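Local structure of ectoine dioxygenase (Sphingopyxis alaskensis, 4MHR) at residues R166-S171 / Y271-N276; P29-E34 / R124-D129; K71-L76 / P108-L113. The protein catalyses the iron(II)- and 2-oxoglutarate-dependent hydroxylation of L-ectoine to 5-hydroxyectoine, a compatible solute that helps cells survive osmotic stress. All blocks are in the same frame, centred on the assembly; numbering follows the deposited sequence.

Overall arrangement
From the N terminus, residues 29-34 open interaction 2, a loop that closes only when helix 117-127 ends at 124-129. Interaction 3 opens and closes within that span, joining helix 63-78 to helix 108-115. Interaction 1 follows in series: strand 169-175 meets strand 264-273 inside the large antiparallel sheet after about 100 intervening residues. No two of the three loops cross. Interactions 1 and 2 are neighbours, their centres 9 Å apart, and they touch through S275 with D129 and R168 with L127, so the N-terminal loop, the helix end and the ends of two inner strands of the sheet meet there. The centre of interaction 3 lies 24 Å from that of interaction 1 and 28 Å from that of interaction 2.

Interaction 1. Residues R166-S171 / Y271-N276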
loop_
_atom_site.group_PDB
_atom_site.type_symbol
_atom_site.label_atom_id
_atom_site.label_comp_id
_atom_site.label_asym_id
_atom_site.label_seq_id
_atom_site.Cartn_x
_atom_site.Cartn_y
_atom_site.Cartn_z
ATOM N N ARG A 166 3.773 -3.828 15.067
ATOM C CA ARG A 166 4.965 -4.428 14.463
ATOM C C ARG A 166 4.966 -4.230 12.922
ATOM O O ARG A 166 3.930 -4.109 12.306
ATOM C CB ARG A 166 5.081 -5.914 14.772
ATOM C CG ARG A 166 5.136 -6.318 16.244
ATOM C CD ARG A 166 6.455 -5.903 16.827
ATOM N NE ARG A 166 6.694 -6.789 17.882
ATOM C CZ ARG A 166 7.481 -7.861 17.882
ATOM N NH1 ARG A 166 8.238 -8.232 16.872
ATOM N NH2 ARG A 166 7.480 -8.558 18.985
ATOM N N MET A 167 6.144 -4.318 12.308
ATOM C CA MET A 167 6.229 -4.220 10.831
ATOM C C MET A 167 5.911 -5.564 10.244
ATOM O O MET A 167 6.814 -6.348 10.014
ATOM C CB MET A 167 7.612 -3.745 10.402
ATOM C CG MET A 167 7.902 -2.324 10.925
ATOM S SD MET A 167 9.535 -1.920 10.346
ATOM C CE MET A 167 9.746 -0.335 11.141
ATOM N N ARG A 168 4.631 -5.840 10.085
ATOM C CA ARG A 168 4.160 -7.130 9.604
ATOM C C ARG A 168 2.888 -6.935 8.763
ATOM O O ARG A 168 1.867 -7.640 8.849
ATOM C CB ARG A 168 4.034 -8.163 10.735
ATOM C CG ARG A 168 3.527 -9.472 10.174
ATOM C CD ARG A 168 3.922 -10.892 10.406
ATOM N NE ARG A 168 3.794 -11.403 11.671
ATOM C CZ ARG A 168 3.868 -12.691 12.132
ATOM N NH1 ARG A 168 3.823 -13.846 11.494
ATOM N NH2 ARG A 168 3.938 -12.774 13.434
ATOM N N ALA A 169 2.971 -5.913 7.904
ATOM C CA ALA A 169 1.929 -5.561 6.958
ATOM C C ALA A 169 2.539 -5.198 5.640
ATOM O O ALA A 169 3.710 -4.782 5.554
ATOM C CB ALA A 169 1.058 -4.395 7.468
ATOM N N LEU A 170 1.751 -5.337 4.586
ATOM C CA LEU A 170 2.213 -4.888 3.290
ATOM C C LEU A 170 1.112 -4.311 2.442
ATOM O O LEU A 170 -0.117 -4.597 2.665
ATOM C CB LEU A 170 2.876 -5.995 2.547
ATOM C CG LEU A 170 2.092 -7.215 2.217
ATOM C CD1 LEU A 170 1.294 -7.040 0.953
ATOM C CD2 LEU A 170 3.093 -8.297 1.911
ATOM N N SER A 171 1.523 -3.489 1.481
ATOM C CA SER A 171 0.555 -2.906 0.542
ATOM C C SER A 171 0.711 -3.477 -0.835
ATOM O O SER A 171 1.846 -3.804 -1.293
ATOM C CB SER A 171 0.753 -1.407 0.466
ATOM O OG SER A 171 0.610 -0.902 1.791
ATOM N N TYR A 271 -2.677 -5.472 3.418
ATOM C CA TYR A 271 -2.814 -6.769 4.131
ATOM C C TYR A 271 -2.038 -6.664 5.421
ATOM O O TYR A 271 -0.874 -6.235 5.439
ATOM C CB TYR A 271 -2.288 -7.906 3.243
ATOM C CG TYR A 271 -3.034 -8.168 1.986
ATOM C CD1 TYR A 271 -4.074 -9.125 1.941
ATOM C CD2 TYR A 271 -2.757 -7.472 0.823
ATOM C CE1 TYR A 271 -4.764 -9.390 0.737
ATOM C CE2 TYR A 271 -3.473 -7.711 -0.369
ATOM C CZ TYR A 271 -4.500 -8.639 -0.381
ATOM O OH TYR A 271 -5.173 -8.887 -1.538
ATOM N N ASN A 272 -2.662 -7.009 6.525
ATOM C CA ASN A 272 -1.989 -7.134 7.812
ATOM C C ASN A 272 -2.082 -8.581 8.361
ATOM O O ASN A 272 -3.049 -9.243 8.134
ATOM C CB ASN A 272 -2.559 -6.141 8.817
ATOM C CG ASN A 272 -1.675 -6.008 10.087
ATOM O OD1 ASN A 272 -0.447 -6.201 10.073
ATOM N ND2 ASN A 272 -2.302 -5.610 11.192
ATOM N N ALA A 273 -1.071 -9.049 9.085
ATOM C CA ALA A 273 -1.155 -10.352 9.721
ATOM C C ALA A 273 -2.229 -10.260 10.827
ATOM O O ALA A 273 -2.296 -9.250 11.584
ATOM C CB ALA A 273 0.212 -10.750 10.334
ATOM N N VAL A 274 -3.057 -11.281 10.931
ATOM C CA VAL A 274 -4.076 -11.304 12.050
ATOM C C VAL A 274 -3.446 -11.213 13.444
ATOM O O VAL A 274 -4.026 -10.584 14.296
ATOM C CB VAL A 274 -5.063 -12.500 11.953
ATOM C CG1 VAL A 274 -5.847 -12.507 10.653
ATOM C CG2 VAL A 274 -4.299 -13.826 12.083
ATOM N N SER A 275 -2.238 -11.753 13.641
ATOM C CA SER A 275 -1.462 -11.625 14.875
ATOM C C SER A 275 -0.849 -10.208 15.122
ATOM O O SER A 275 -0.446 -9.881 16.214
ATOM C CB SER A 275 -0.343 -12.717 14.935
ATOM O OG SER A 275 0.616 -12.530 13.913
ATOM N N ASN A 276 -0.834 -9.339 14.133
ATOM C CA ASN A 276 -0.350 -7.957 14.319
ATOM C C ASN A 276 -1.505 -6.969 14.470
ATOM O O ASN A 276 -1.468 -5.868 13.943
ATOM C CB ASN A 276 0.456 -7.612 13.071
ATOM C CG ASN A 276 1.274 -6.352 13.226
ATOM O OD1 ASN A 276 1.796 -6.054 14.289
ATOM N ND2 ASN A 276 1.407 -5.597 12.136
#
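A169 and L170 run antiparallel to Y271 and N272, their segment directions 170° apart and their axes 4.9 Å from each other. In the hydrogen-bonded pair, L170 N reaches Y271 O at 2.9 Å and Y271 N returns to L170 O at 2.8 Å. A169 and N272 form the adjacent non-hydrogen-bonded pair, with CA atoms 4.3 Å apart. A273 N then bonds R168 O at 3.3 Å. These strands lie inside the seven-stranded antiparallel sheet of the cupin fold: A169 CB, on the N272 face, is close to W158, which is important for ectoine stabilization, while L170 and Y271 face helix 117-127. Past the paired strands, the N276 amide is carried toward R166, its CG anti to the backbone N (chi1 -167°). N276 ND2 donates to R166 O (2.9 Å) and, at 2.8 Å, to an in-plane lone pair of N272 OD1, while N276 OD1 accepts a weak bond from R166 N. With alanine in this place, R166 O and N272 OD1 would probably lose their shared donor, and R166 N its weak acceptor. R168 lays its CG against A273 CB (3.6 Å); S275 OG, hydrogen-bonded to D129, sits over one guanidinium face, and R168 NH1 bonds L127 O.

Interaction 2. Residues P29-E34 / R124-D129; sequences PVVHSE and RFLLGD
The Schellman motif that ends helix 117-127 is the docking point for H32 and S33, from the loop between strand 23-25 and helix 43-52. Its evidence is the positive phi of G128 (55°) and two bonds back into the last turn, G128 N to F125 O and D129 N to R124 O. The loop uses carbonyls of that turn. L126 O is gripped twice by one residue: H32 N bonds it at 2.8 Å from above the carbonyl plane, whereas H32 ND1, 3.3 Å away, lies in that plane on a lone pair. The second bond also lies near the imidazole plane, which favours this rotation of the ring, and P29 CB lies over the rim of one ring face. S33 OG donates to a lone pair of F125 O; the modelled length of 2.5 Å is unusually short, so its exact value is doubtful. F125 O thus serves both S33 and G128 N. The glycine lets the chains close up, since a CB built on G128 would fall 2.2 Å from H32 O. Beside the polar bonds, V31 spreads its branches, CG1 toward F125 CE2 and CG2 toward L126 CD2, while F49 of helix 43-52 packs on L126. The F125 ring, its CG anti to the backbone N (chi1 174°), swings its CE1 to 3.5 Å from S33 CB and turns an edge to E34 O, which lies near the ring plane.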
loop_
_atom_site.group_PDB
_atom_site.type_symbol
_atom_site.label_atom_id
_atom_site.label_comp_id
_atom_site.label_asym_id
_atom_site.label_seq_id
_atom_site.Cartn_x
_atom_site.Cartn_y
_atom_site.Cartn_z
ATOM N N PRO A 29 11.283 -9.169 11.113
ATOM C CA PRO A 29 11.612 -9.627 9.776
ATOM C C PRO A 29 10.930 -8.804 8.642
ATOM O O PRO A 29 9.950 -8.091 8.871
ATOM C CB PRO A 29 11.104 -11.063 9.746
ATOM C CG PRO A 29 10.930 -11.455 11.132
ATOM C CD PRO A 29 10.582 -10.180 11.891
ATOM N N VAL A 30 11.478 -8.914 7.444
ATOM C CA VAL A 30 10.814 -8.427 6.214
ATOM C C VAL A 30 9.930 -9.553 5.620
ATOM O O VAL A 30 8.765 -9.354 5.345
ATOM C CB VAL A 30 11.793 -7.800 5.222
ATOM C CG1 VAL A 30 11.092 -7.122 4.054
ATOM C CG2 VAL A 30 12.684 -6.724 5.876
ATOM N N VAL A 31 10.535 -10.705 5.357
ATOM C CA VAL A 31 9.830 -11.879 4.865
ATOM C C VAL A 31 9.657 -12.749 6.150
ATOM O O VAL A 31 10.619 -13.162 6.805
ATOM C CB VAL A 31 10.629 -12.624 3.817
ATOM C CG1 VAL A 31 10.005 -13.972 3.480
ATOM C CG2 VAL A 31 10.800 -11.758 2.599
ATOM N N HIS A 32 8.418 -13.025 6.490
ATOM C CA HIS A 32 8.105 -13.687 7.753
ATOM C C HIS A 32 7.911 -15.224 7.653
ATOM O O HIS A 32 7.317 -15.878 8.560
ATOM C CB HIS A 32 6.853 -13.058 8.303
ATOM C CG HIS A 32 7.009 -11.661 8.828
ATOM N ND1 HIS A 32 7.030 -10.538 8.020
ATOM C CD2 HIS A 32 7.129 -11.206 10.097
ATOM C CE1 HIS A 32 7.111 -9.444 8.782
ATOM N NE2 HIS A 32 7.169 -9.836 10.050
ATOM N N SER A 33 8.352 -15.797 6.545
ATOM C CA SER A 33 8.215 -17.270 6.335
ATOM C C SER A 33 9.548 -17.771 5.864
ATOM O O SER A 33 10.233 -17.043 5.146
ATOM C CB SER A 33 7.168 -17.613 5.227
ATOM O OG SER A 33 5.818 -17.279 5.608
ATOM N N GLU A 34 9.867 -19.041 6.164
ATOM C CA GLU A 34 10.949 -19.742 5.427
ATOM C C GLU A 34 10.472 -19.910 3.992
ATOM O O GLU A 34 9.311 -20.209 3.760
ATOM C CB GLU A 34 11.254 -21.132 6.071
ATOM C CG GLU A 34 11.532 -21.105 7.565
ATOM C CD GLU A 34 13.001 -20.658 7.748
ATOM O OE1 GLU A 34 13.678 -20.633 6.721
ATOM O OE2 GLU A 34 13.484 -20.418 8.863
ATOM N N ARG A 124 -0.002 -13.906 2.600
ATOM C CA ARG A 124 0.075 -14.875 3.695
ATOM C C ARG A 124 1.513 -15.434 3.776
ATOM O O ARG A 124 1.998 -15.688 4.817
ATOM C CB ARG A 124 -0.926 -16.034 3.470
ATOM C CG ARG A 124 -2.364 -15.555 3.660
ATOM C CD ARG A 124 -3.380 -16.504 3.001
ATOM N NE ARG A 124 -3.376 -17.704 3.787
ATOM C CZ ARG A 124 -2.800 -18.843 3.441
ATOM N NH1 ARG A 124 -2.251 -19.017 2.244
ATOM N NH2 ARG A 124 -2.787 -19.819 4.322
ATOM N N PHE A 125 2.149 -15.685 2.637
ATOM C CA PHE A 125 3.580 -16.110 2.652
ATOM C C PHE A 125 4.497 -15.013 3.274
ATOM O O PHE A 125 5.282 -15.236 4.229
ATOM C CB PHE A 125 4.060 -16.426 1.227
ATOM C CG PHE A 125 5.522 -16.704 1.191
ATOM C CD1 PHE A 125 5.996 -17.866 1.716
ATOM C CD2 PHE A 125 6.431 -15.757 0.710
ATOM C CE1 PHE A 125 7.393 -18.083 1.793
ATOM C CE2 PHE A 125 7.776 -15.992 0.721
ATOM C CZ PHE A 125 8.248 -17.144 1.296
ATOM N N LEU A 126 4.450 -13.835 2.698
ATOM C CA LEU A 126 5.364 -12.750 3.085
ATOM C C LEU A 126 5.175 -12.334 4.544
ATOM O O LEU A 126 6.175 -11.974 5.230
ATOM C CB LEU A 126 5.221 -11.513 2.191
ATOM C CG LEU A 126 5.697 -11.744 0.770
ATOM C CD1 LEU A 126 5.402 -10.506 -0.067
ATOM C CD2 LEU A 126 7.188 -12.025 0.721
ATOM N N LEU A 127 3.937 -12.416 5.011
ATOM C CA LEU A 127 3.595 -12.069 6.400
ATOM C C LEU A 127 3.584 -13.262 7.413
ATOM O O LEU A 127 3.523 -13.070 8.646
ATOM C CB LEU A 127 2.318 -11.269 6.432
ATOM C CG LEU A 127 2.278 -10.018 5.576
ATOM C CD1 LEU A 127 0.946 -9.274 5.652
ATOM C CD2 LEU A 127 3.421 -9.129 6.014
ATOM N N GLY A 128 3.792 -14.452 6.902
ATOM C CA GLY A 128 3.894 -15.690 7.676
ATOM C C GLY A 128 2.695 -15.909 8.544
ATOM O O GLY A 128 2.857 -16.160 9.676
ATOM N N ASP A 129 1.491 -15.709 8.035
ATOM C CA ASP A 129 0.306 -15.706 8.897
ATOM C C ASP A 129 -0.929 -15.660 8.015
ATOM O O ASP A 129 -0.848 -15.348 6.858
ATOM C CB ASP A 129 0.313 -14.451 9.814
ATOM C CG ASP A 129 -0.551 -14.608 11.118
ATOM O OD1 ASP A 129 -1.181 -15.652 11.249
ATOM O OD2 ASP A 129 -0.596 -13.677 11.967
#

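Interaction 3. Residues K71-L76 / P108-L113; sequences KAAGNL and PVMARL
V109 and M110, at the start of helix 108-115, pack on A72, A73 and L76 of helix 63-78 in a helix-helix contact of the PhyH-family domain, well away from the annotated iron and substrate sites. The short segment axes come within 10.4 Å and cross at -135°, so the two segments run roughly but not closely antiparallel. With 162 Å² buried and no hydrogen bond across it, the side-chain contacts are all apolar.

V109 comes first. V109 CA and A72 CA, 7.0 Å apart, are the closest CA pair of the two segments, consistent with the small side chain of A72. A72 CB meets V109 CG1 at 3.8 Å and stands only slightly farther from V109 CG2, at 4.0 Å. The branched end of the valine, with CG1 anti to the backbone N (chi1 173°), therefore straddles that methyl group instead of touching it with one branch. F68 and L69, about one turn earlier on helix 63-78, also touch V109.

M110 follows and reaches farther. Its chain bends at chi2 (-56°) and is then extended about the CG-SD bond, which carries the terminal CE, and not the sulfur, over to helix 63-78. There CE lies among three residues of one helical strip, A72, A73 and L76. L138 of strand 131-141 touches A73 and L76, connecting this strip to the large sheet. M110 CE is 4.4 Å from A72 CB and equally 4.4 Å from L76 CD1. The methyl group rests nearest A73, where the peptide nitrogen and the side chain are met alike: M110 CE stands 4.1 Å from A73 N and 4.1 Å from A73 CB.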
loop_
_atom_site.group_PDB
_atom_site.type_symbol
_atom_site.label_atom_id
_atom_site.label_comp_id
_atom_site.label_asym_id
_atom_site.label_seq_id
_atom_site.Cartn_x
_atom_site.Cartn_y
_atom_site.Cartn_z
ATOM N N LYS A 71 -13.410 -1.459 -15.624
ATOM C CA LYS A 71 -14.860 -1.140 -15.712
ATOM C C LYS A 71 -15.476 -0.974 -14.346
ATOM O O LYS A 71 -16.091 0.077 -14.082
ATOM C CB LYS A 71 -15.607 -2.244 -16.488
ATOM C CG LYS A 71 -17.074 -1.918 -16.840
ATOM C CD LYS A 71 -18.067 -3.027 -16.413
ATOM C CE LYS A 71 -18.081 -3.217 -14.883
ATOM N NZ LYS A 71 -19.084 -4.166 -14.321
ATOM N N ALA A 72 -15.235 -1.927 -13.423
ATOM C CA ALA A 72 -15.713 -1.770 -12.076
ATOM C C ALA A 72 -15.201 -0.505 -11.435
ATOM O O ALA A 72 -15.993 0.235 -10.809
ATOM C CB ALA A 72 -15.422 -2.970 -11.184
ATOM N N ALA A 73 -13.894 -0.224 -11.561
ATOM C CA ALA A 73 -13.355 0.959 -10.910
ATOM C C ALA A 73 -13.990 2.202 -11.542
ATOM O O ALA A 73 -14.287 3.144 -10.842
ATOM C CB ALA A 73 -11.818 1.059 -11.043
ATOM N N GLY A 74 -14.004 2.256 -12.871
ATOM C CA GLY A 74 -14.623 3.396 -13.616
ATOM C C GLY A 74 -16.054 3.718 -13.163
ATOM O O GLY A 74 -16.423 4.893 -13.017
ATOM N N ASN A 75 -16.833 2.669 -12.896
ATOM C CA ASN A 75 -18.213 2.781 -12.429
ATOM C C ASN A 75 -18.279 3.289 -11.032
ATOM O O ASN A 75 -19.184 4.054 -10.685
ATOM C CB ASN A 75 -18.921 1.425 -12.466
ATOM C CG ASN A 75 -19.315 1.009 -13.849
ATOM O OD1 ASN A 75 -19.405 1.827 -14.769
ATOM N ND2 ASN A 75 -19.539 -0.290 -14.020
ATOM N N LEU A 76 -17.334 2.872 -10.187
ATOM C CA LEU A 76 -17.302 3.389 -8.818
ATOM C C LEU A 76 -16.980 4.887 -8.789
ATOM O O LEU A 76 -17.555 5.638 -8.005
ATOM C CB LEU A 76 -16.310 2.605 -7.964
ATOM C CG LEU A 76 -16.723 1.149 -7.651
ATOM C CD1 LEU A 76 -15.518 0.275 -7.327
ATOM C CD2 LEU A 76 -17.698 1.090 -6.501
ATOM N N PRO A 108 -18.196 -5.646 -4.419
ATOM C CA PRO A 108 -18.029 -7.075 -4.539
ATOM C C PRO A 108 -16.846 -7.462 -5.436
ATOM O O PRO A 108 -16.184 -8.453 -5.170
ATOM C CB PRO A 108 -19.378 -7.543 -5.159
ATOM C CG PRO A 108 -20.381 -6.571 -4.625
ATOM C CD PRO A 108 -19.623 -5.249 -4.500
ATOM N N VAL A 109 -16.615 -6.730 -6.511
ATOM C CA VAL A 109 -15.448 -6.975 -7.360
ATOM C C VAL A 109 -14.123 -6.755 -6.581
ATOM O O VAL A 109 -13.222 -7.591 -6.657
ATOM C CB VAL A 109 -15.482 -6.028 -8.565
ATOM C CG1 VAL A 109 -14.216 -6.124 -9.396
ATOM C CG2 VAL A 109 -16.709 -6.300 -9.455
ATOM N N MET A 110 -14.017 -5.621 -5.867
ATOM C CA MET A 110 -12.815 -5.294 -5.076
ATOM C C MET A 110 -12.651 -6.186 -3.867
ATOM O O MET A 110 -11.515 -6.538 -3.531
ATOM C CB MET A 110 -12.746 -3.836 -4.686
ATOM C CG MET A 110 -12.812 -2.912 -5.877
ATOM S SD MET A 110 -11.557 -3.204 -7.166
ATOM C CE MET A 110 -12.078 -2.125 -8.480
ATOM N N ALA A 111 -13.757 -6.654 -3.279
ATOM C CA ALA A 111 -13.660 -7.724 -2.248
ATOM C C ALA A 111 -13.063 -8.994 -2.832
ATOM O O ALA A 111 -12.190 -9.643 -2.226
ATOM C CB ALA A 111 -15.025 -8.054 -1.613
ATOM N N ARG A 112 -13.539 -9.360 -4.018
ATOM C CA ARG A 112 -13.079 -10.550 -4.689
ATOM C C ARG A 112 -11.611 -10.405 -5.153
ATOM O O ARG A 112 -10.866 -11.372 -5.098
ATOM C CB ARG A 112 -13.977 -10.849 -5.891
ATOM C CG ARG A 112 -13.679 -12.124 -6.662
ATOM C CD ARG A 112 -13.527 -13.397 -5.805
ATOM N NE ARG A 112 -13.107 -14.489 -6.700
ATOM C CZ ARG A 112 -11.866 -14.699 -7.134
ATOM N NH1 ARG A 112 -10.844 -13.896 -6.748
ATOM N NH2 ARG A 112 -11.612 -15.706 -7.954
ATOM N N LEU A 113 -11.239 -9.235 -5.677
ATOM C CA LEU A 113 -9.812 -8.954 -5.966
ATOM C C LEU A 113 -8.956 -9.169 -4.694
ATOM O O LEU A 113 -7.983 -9.913 -4.716
ATOM C CB LEU A 113 -9.635 -7.564 -6.547
ATOM C CG LEU A 113 -8.205 -7.085 -6.788
ATOM C CD1 LEU A 113 -7.562 -7.907 -7.873
ATOM C CD2 LEU A 113 -8.230 -5.645 -7.194
#